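Local atomic coordinates of probable adhesion protein (Pseudomonas aeruginosa PAO1, PDB entry 6R3Z), a protein that is a member of the bacterial solute-binding protein 9 family that binds divalent metal ions, here nickel, and probably delivers them to an uptake transporter. Residues Arg6-Thr12 with Thr55-Leu61; Tyr19-Ile23 with Gln122-Ala127. All coordinates share one frame; numbering follows the deposited sequence.

Interaction 1: Arg6-Thr12 with Thr55-Leu61; sequences RLRIGIT and TLDVVVL
R8 reaches across to T55, which precedes strand 58-61, and it grips two of that residue's oxygens with two nitrogens. Its CB passes 3.6 Å from D57 OD2. CG, set beside the backbone N (chi1 -78°), lies near T55 O, and R8 CD closes to 3.3 Å from T55 O. A bend at chi3 (50°) then swings the guanidinium side-on to T55: R8 NE donates to T55 O at 2.9 Å, with the oxygen almost exactly in the guanidinium plane but the donor well above the carbonyl plane. R8 NH1 donates to T55 OG1, also at 2.9 Å. That hydroxyl also bonds to R52 O, which ties it to the preceding helix. At the tip, NH2 makes a long, weak ion pair with E29 OE1 of strand 29-32.

The backbone of R8 is held as well. R8 N donates to the anti lone pair of D57 OD2 at 2.7 Å, and D57 N returns a nearly straight bond to R8 O. A water bridges the same carboxylate oxygen to R6 O. From here a short parallel ladder takes over, G10 N to V58 O and V60 N to G10 O, and beyond it a second water joins T12 N to V60 O. I9 CG1 lies alongside V58 CG1 at 3.8 Å, while on the other face L56 CD1 packs on the G10 backbone.

The pair forms the middle of a four-stranded parallel sheet, with strand 29-32 beside 8-11 and strand 84-86 beside 58-61. Helix 116-133 covers the face bearing I9, V58 and V60; helix 68-76 packs on V59 across the sheet.

Interaction 2: Tyr19-Ile23 with Gln122-Ala127; sequences YVSNI and QVNTIA
I23 pushes its CD1 into the groove between V123 and I126, ending 3.4 Å from V123 O and 3.7 Å from I126 CG2. Its other branch, I23 CG2, is anti to the backbone N and lies against A127 CB at 3.8 Å, so the one isoleucine spans a full turn of the partner helix. I23 and V123 run antiparallel alongside one another, whereas I126 lies nearly perpendicular to I23.

One turn back, Y19 meets the same helix with its ring. V123 CG2 approaches Y19 CG obliquely at 3.6 Å, and I126 CD1 comes in at the ring edge, 3.9 Å from Y19 CD2. Y19 CE2 comes within 4.1 Å of Q122 CB, again obliquely. V20 adds a lighter touch, V20 CG2 to I126 CG2 at 4.0 Å.

No hydrogen bond joins the two segments; the polar ends are held from outside. Y19 OH bonds to S119 OG, one turn earlier on the helix of Q122, while Q122 OE1 bonds to Y16 OH on the helix of Y19, giving a reciprocal pair of ties between the two helices. The Q122 side chain lies about 9 Å from those of the metal ligands H66 and H111. Y16 and Y261 both meet the Y19 ring edge-to-face, and helix 138-160 closes in through Y141 on I23 and A145 on V123 and A127.

The axes of residues 19-23 and 122-127 come to 10.0 Å and cross at -58°. Through V20 and I126 this apolar helix pair packs on one face of a parallel sheet, the alpha/beta layering of one lobe of a solute-binding protein.

Overall arrangement
Interactions 1 and 2 are successive layers of one lobe: their centres lie 12 Å apart, and V20 packs on I9, I11 and V60 while I126 meets V60. Strand 8-11 runs on into helix 14-24, so the first segments of both contacts belong to consecutive elements. Both are largely buried, but residues 6-12 with 55-61 reach the surface at R6 and T55, where the R8 guanidinium, the D57 carboxylate and a bridging water make the bonds before the backbone ladder starts. Residues 19-23 with 122-127 are buried where they touch and joined by aliphatic and aromatic packing alone. The nickel ion lies about 11 Å from the side chain of T12 and about 13 Å from that of Y19.

Interaction 1: Arg6-Thr12 with Thr55-Leu61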
loop_
_atom_site.group_PDB
_atom_site.type_symbol
_atom_site.label_atom_id
_atom_site.label_comp_id
_atom_site.label_asym_id
_atom_site.label_seq_id
_atom_site.Cartn_x
_atom_site.Cartn_y
_atom_site.Cartn_z
ATOM N N ARG A 6 -5.103 -9.205 -26.954
ATOM C CA ARG A 6 -4.528 -9.480 -25.631
ATOM C C ARG A 6 -4.629 -8.140 -24.908
ATOM O O ARG A 6 -4.108 -7.137 -25.418
ATOM C CB ARG A 6 -3.066 -9.943 -25.757
ATOM C CG ARG A 6 -2.395 -10.340 -24.448
ATOM C CD ARG A 6 -1.053 -11.031 -24.659
ATOM N NE ARG A 6 -1.111 -12.461 -24.334
ATOM C CZ ARG A 6 -1.073 -13.446 -25.230
ATOM N NH1 ARG A 6 -1.139 -14.711 -24.838
ATOM N NH2 ARG A 6 -0.955 -13.172 -26.524
ATOM N N LEU A 7 -5.375 -8.102 -23.784
ATOM C CA LEU A 7 -5.602 -6.863 -23.022
ATOM C C LEU A 7 -4.315 -6.164 -22.598
ATOM O O LEU A 7 -3.375 -6.814 -22.149
ATOM C CB LEU A 7 -6.392 -7.130 -21.728
ATOM C CG LEU A 7 -7.905 -7.297 -21.740
ATOM C CD1 LEU A 7 -8.400 -7.440 -20.293
ATOM C CD2 LEU A 7 -8.609 -6.093 -22.333
ATOM N N ARG A 8 -4.301 -4.832 -22.674
ATOM C CA ARG A 8 -3.189 -4.028 -22.174
ATOM C C ARG A 8 -3.778 -3.268 -20.985
ATOM O O ARG A 8 -4.660 -2.423 -21.162
ATOM C CB ARG A 8 -2.642 -3.090 -23.274
ATOM C CG ARG A 8 -1.754 -3.863 -24.256
ATOM C CD ARG A 8 -1.103 -3.034 -25.368
ATOM N NE ARG A 8 -0.407 -1.834 -24.883
ATOM C CZ ARG A 8 0.834 -1.814 -24.397
ATOM N NH1 ARG A 8 1.379 -0.669 -24.004
ATOM N NH2 ARG A 8 1.537 -2.934 -24.303
ATOM N N ILE A 9 -3.345 -3.634 -19.778
ATOM C CA ILE A 9 -3.860 -3.119 -18.496
ATOM C C ILE A 9 -2.880 -2.166 -17.804
ATOM O O ILE A 9 -1.789 -2.574 -17.397
ATOM C CB ILE A 9 -4.161 -4.319 -17.553
ATOM C CG1 ILE A 9 -5.032 -5.388 -18.227
ATOM C CG2 ILE A 9 -4.768 -3.842 -16.205
ATOM C CD1 ILE A 9 -4.856 -6.792 -17.529
ATOM N N GLY A 10 -3.322 -0.946 -17.571
ATOM C CA GLY A 10 -2.512 0.020 -16.854
ATOM C C GLY A 10 -2.678 -0.122 -15.358
ATOM O O GLY A 10 -3.756 -0.477 -14.876
ATOM N N ILE A 11 -1.588 0.098 -14.617
ATOM C CA ILE A 11 -1.541 0.088 -13.157
ATOM C C ILE A 11 -0.859 1.366 -12.678
ATOM O O ILE A 11 -0.112 1.989 -13.449
ATOM C CB ILE A 11 -0.926 -1.191 -12.544
ATOM C CG1 ILE A 11 0.584 -1.348 -12.902
ATOM C CG2 ILE A 11 -1.757 -2.430 -12.904
ATOM C CD1 ILE A 11 1.567 -0.583 -11.930
ATOM N N THR A 12 -1.039 1.718 -11.394
ATOM C CA THR A 12 -0.513 2.992 -10.897
ATOM C C THR A 12 0.566 2.867 -9.824
ATOM O O THR A 12 1.464 3.712 -9.774
ATOM C CB THR A 12 -1.670 3.880 -10.399
ATOM O OG1 THR A 12 -2.233 3.278 -9.236
ATOM C CG2 THR A 12 -2.765 4.090 -11.454
ATOM N N THR A 55 -2.327 3.530 -25.642
ATOM C CA THR A 55 -2.081 2.152 -26.090
ATOM C C THR A 55 -2.764 1.098 -25.168
ATOM O O THR A 55 -2.650 -0.108 -25.417
ATOM C CB THR A 55 -0.557 1.884 -26.242
ATOM O OG1 THR A 55 0.041 1.721 -24.951
ATOM C CG2 THR A 55 0.178 2.986 -27.034
ATOM N N LEU A 56 -3.468 1.556 -24.122
ATOM C CA LEU A 56 -4.118 0.679 -23.135
ATOM C C LEU A 56 -5.587 0.410 -23.405
ATOM O O LEU A 56 -6.236 1.178 -24.114
ATOM C CB LEU A 56 -3.947 1.244 -21.704
ATOM C CG LEU A 56 -2.543 1.657 -21.257
ATOM C CD1 LEU A 56 -2.572 2.241 -19.865
ATOM C CD2 LEU A 56 -1.590 0.502 -21.312
ATOM N N ASP A 57 -6.117 -0.685 -22.810
ATOM C CA ASP A 57 -7.520 -1.072 -22.915
ATOM C C ASP A 57 -8.303 -0.764 -21.649
ATOM O O ASP A 57 -9.533 -0.715 -21.691
ATOM C CB ASP A 57 -7.640 -2.575 -23.211
ATOM C CG ASP A 57 -6.961 -2.925 -24.507
ATOM O OD1 ASP A 57 -7.363 -2.368 -25.560
ATOM O OD2 ASP A 57 -5.995 -3.699 -24.468
ATOM N N VAL A 58 -7.601 -0.669 -20.512
ATOM C CA VAL A 58 -8.189 -0.460 -19.186
ATOM C C VAL A 58 -7.122 0.003 -18.211
ATOM O O VAL A 58 -5.951 -0.381 -18.357
ATOM C CB VAL A 58 -8.935 -1.741 -18.664
ATOM C CG1 VAL A 58 -7.995 -2.953 -18.548
ATOM C CG2 VAL A 58 -9.667 -1.487 -17.337
ATOM N N VAL A 59 -7.522 0.817 -17.213
ATOM C CA VAL A 59 -6.608 1.232 -16.148
ATOM C C VAL A 59 -7.209 0.794 -14.801
ATOM O O VAL A 59 -8.359 1.111 -14.516
ATOM C CB VAL A 59 -6.280 2.764 -16.137
ATOM C CG1 VAL A 59 -5.314 3.112 -15.003
ATOM C CG2 VAL A 59 -5.709 3.238 -17.481
ATOM N N VAL A 60 -6.414 0.093 -13.981
ATOM C CA VAL A 60 -6.780 -0.311 -12.630
ATOM C C VAL A 60 -6.360 0.843 -11.704
ATOM O O VAL A 60 -5.208 1.298 -11.761
ATOM C CB VAL A 60 -6.116 -1.652 -12.218
ATOM C CG1 VAL A 60 -6.320 -1.949 -10.722
ATOM C CG2 VAL A 60 -6.672 -2.798 -13.070
ATOM N N LEU A 61 -7.300 1.311 -10.869
ATOM C CA LEU A 61 -7.059 2.425 -9.949
ATOM C C LEU A 61 -7.278 2.062 -8.489
ATOM O O LEU A 61 -8.197 1.315 -8.147
ATOM C CB LEU A 61 -8.009 3.604 -10.251
ATOM C CG LEU A 61 -7.898 4.355 -11.585
ATOM C CD1 LEU A 61 -8.864 5.537 -11.610
ATOM C CD2 LEU A 61 -6.492 4.863 -11.828
HETATM O O HOH W 1 -5.206 -4.801 -26.730
HETATM O O HOH W 2 -3.195 0.610 -10.038
#

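Interaction 2: Tyr19-Ile23 with Gln122-Ala127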
loop_
_atom_site.group_PDB
_atom_site.type_symbol
_atom_site.label_atom_id
_atom_site.label_comp_id
_atom_site.label_asym_id
_atom_site.label_seq_id
_atom_site.Cartn_x
_atom_site.Cartn_y
_atom_site.Cartn_z
ATOM N N TYR A 19 -0.794 -7.389 -7.961
ATOM C CA TYR A 19 -2.139 -7.967 -8.028
ATOM C C TYR A 19 -2.450 -8.379 -9.467
ATOM O O TYR A 19 -2.786 -9.527 -9.697
ATOM C CB TYR A 19 -3.230 -6.981 -7.594
ATOM C CG TYR A 19 -3.189 -6.392 -6.198
ATOM C CD1 TYR A 19 -2.385 -6.943 -5.199
ATOM C CD2 TYR A 19 -3.954 -5.270 -5.878
ATOM C CE1 TYR A 19 -2.347 -6.382 -3.911
ATOM C CE2 TYR A 19 -3.898 -4.688 -4.615
ATOM C CZ TYR A 19 -3.119 -5.259 -3.629
ATOM O OH TYR A 19 -3.107 -4.632 -2.402
ATOM N N VAL A 20 -2.362 -7.425 -10.432
ATOM C CA VAL A 20 -2.765 -7.691 -11.819
ATOM C C VAL A 20 -1.903 -8.806 -12.459
ATOM O O VAL A 20 -2.468 -9.725 -13.063
ATOM C CB VAL A 20 -2.827 -6.378 -12.651
ATOM C CG1 VAL A 20 -3.129 -6.662 -14.121
ATOM C CG2 VAL A 20 -3.887 -5.422 -12.059
ATOM N N SER A 21 -0.563 -8.765 -12.280
ATOM C CA SER A 21 0.332 -9.806 -12.834
ATOM C C SER A 21 -0.065 -11.211 -12.328
ATOM O O SER A 21 -0.115 -12.157 -13.109
ATOM C CB SER A 21 1.786 -9.520 -12.453
ATOM O OG SER A 21 2.197 -8.296 -13.034
ATOM N N ASN A 22 -0.370 -11.334 -11.024
ATOM C CA ASN A 22 -0.779 -12.630 -10.460
ATOM C C ASN A 22 -2.146 -13.080 -10.970
ATOM O O ASN A 22 -2.346 -14.277 -11.179
ATOM C CB ASN A 22 -0.697 -12.624 -8.949
ATOM C CG ASN A 22 0.711 -12.940 -8.513
ATOM O OD1 ASN A 22 1.107 -14.114 -8.473
ATOM N ND2 ASN A 22 1.507 -11.907 -8.192
ATOM N N ILE A 23 -3.057 -12.125 -11.223
ATOM C CA ILE A 23 -4.378 -12.425 -11.763
ATOM C C ILE A 23 -4.284 -12.888 -13.251
ATOM O O ILE A 23 -4.920 -13.863 -13.607
ATOM C CB ILE A 23 -5.343 -11.224 -11.626
ATOM C CG1 ILE A 23 -5.657 -10.899 -10.131
ATOM C CG2 ILE A 23 -6.651 -11.467 -12.412
ATOM C CD1 ILE A 23 -6.208 -9.499 -9.906
ATOM N N GLN A 122 -9.544 -6.511 -3.116
ATOM C CA GLN A 122 -9.148 -5.777 -4.337
ATOM C C GLN A 122 -8.801 -6.751 -5.466
ATOM O O GLN A 122 -9.253 -6.558 -6.595
ATOM C CB GLN A 122 -7.984 -4.825 -4.051
ATOM C CG GLN A 122 -8.400 -3.698 -3.120
ATOM C CD GLN A 122 -7.261 -2.784 -2.811
ATOM O OE1 GLN A 122 -6.959 -1.886 -3.589
ATOM N NE2 GLN A 122 -6.618 -2.989 -1.669
ATOM N N VAL A 123 -8.043 -7.815 -5.146
ATOM C CA VAL A 123 -7.639 -8.838 -6.122
ATOM C C VAL A 123 -8.898 -9.479 -6.735
ATOM O O VAL A 123 -8.987 -9.582 -7.968
ATOM C CB VAL A 123 -6.666 -9.871 -5.490
ATOM C CG1 VAL A 123 -6.599 -11.168 -6.301
ATOM C CG2 VAL A 123 -5.270 -9.258 -5.346
ATOM N N ASN A 124 -9.882 -9.849 -5.882
ATOM C CA ASN A 124 -11.123 -10.469 -6.358
ATOM C C ASN A 124 -11.946 -9.521 -7.234
ATOM O O ASN A 124 -12.459 -9.943 -8.272
ATOM C CB ASN A 124 -11.929 -11.047 -5.195
ATOM C CG ASN A 124 -11.251 -12.244 -4.562
ATOM O OD1 ASN A 124 -10.543 -13.015 -5.223
ATOM N ND2 ASN A 124 -11.495 -12.458 -3.281
ATOM N N THR A 125 -11.986 -8.228 -6.871
ATOM C CA THR A 125 -12.710 -7.206 -7.644
ATOM C C THR A 125 -12.050 -7.013 -9.007
ATOM O O THR A 125 -12.743 -7.009 -10.036
ATOM C CB THR A 125 -12.815 -5.908 -6.837
ATOM O OG1 THR A 125 -13.673 -6.156 -5.714
ATOM C CG2 THR A 125 -13.405 -4.753 -7.654
ATOM N N ILE A 126 -10.699 -6.872 -9.014
ATOM C CA ILE A 126 -9.956 -6.713 -10.260
ATOM C C ILE A 126 -10.207 -7.915 -11.202
ATOM O O ILE A 126 -10.543 -7.706 -12.368
ATOM C CB ILE A 126 -8.445 -6.440 -9.992
ATOM C CG1 ILE A 126 -8.251 -5.089 -9.237
ATOM C CG2 ILE A 126 -7.648 -6.423 -11.305
ATOM C CD1 ILE A 126 -6.918 -4.969 -8.448
ATOM N N ALA A 127 -10.082 -9.155 -10.691
ATOM C CA ALA A 127 -10.270 -10.370 -11.493
ATOM C C ALA A 127 -11.674 -10.441 -12.115
ATOM O O ALA A 127 -11.803 -10.811 -13.281
ATOM C CB ALA A 127 -10.011 -11.615 -10.650
#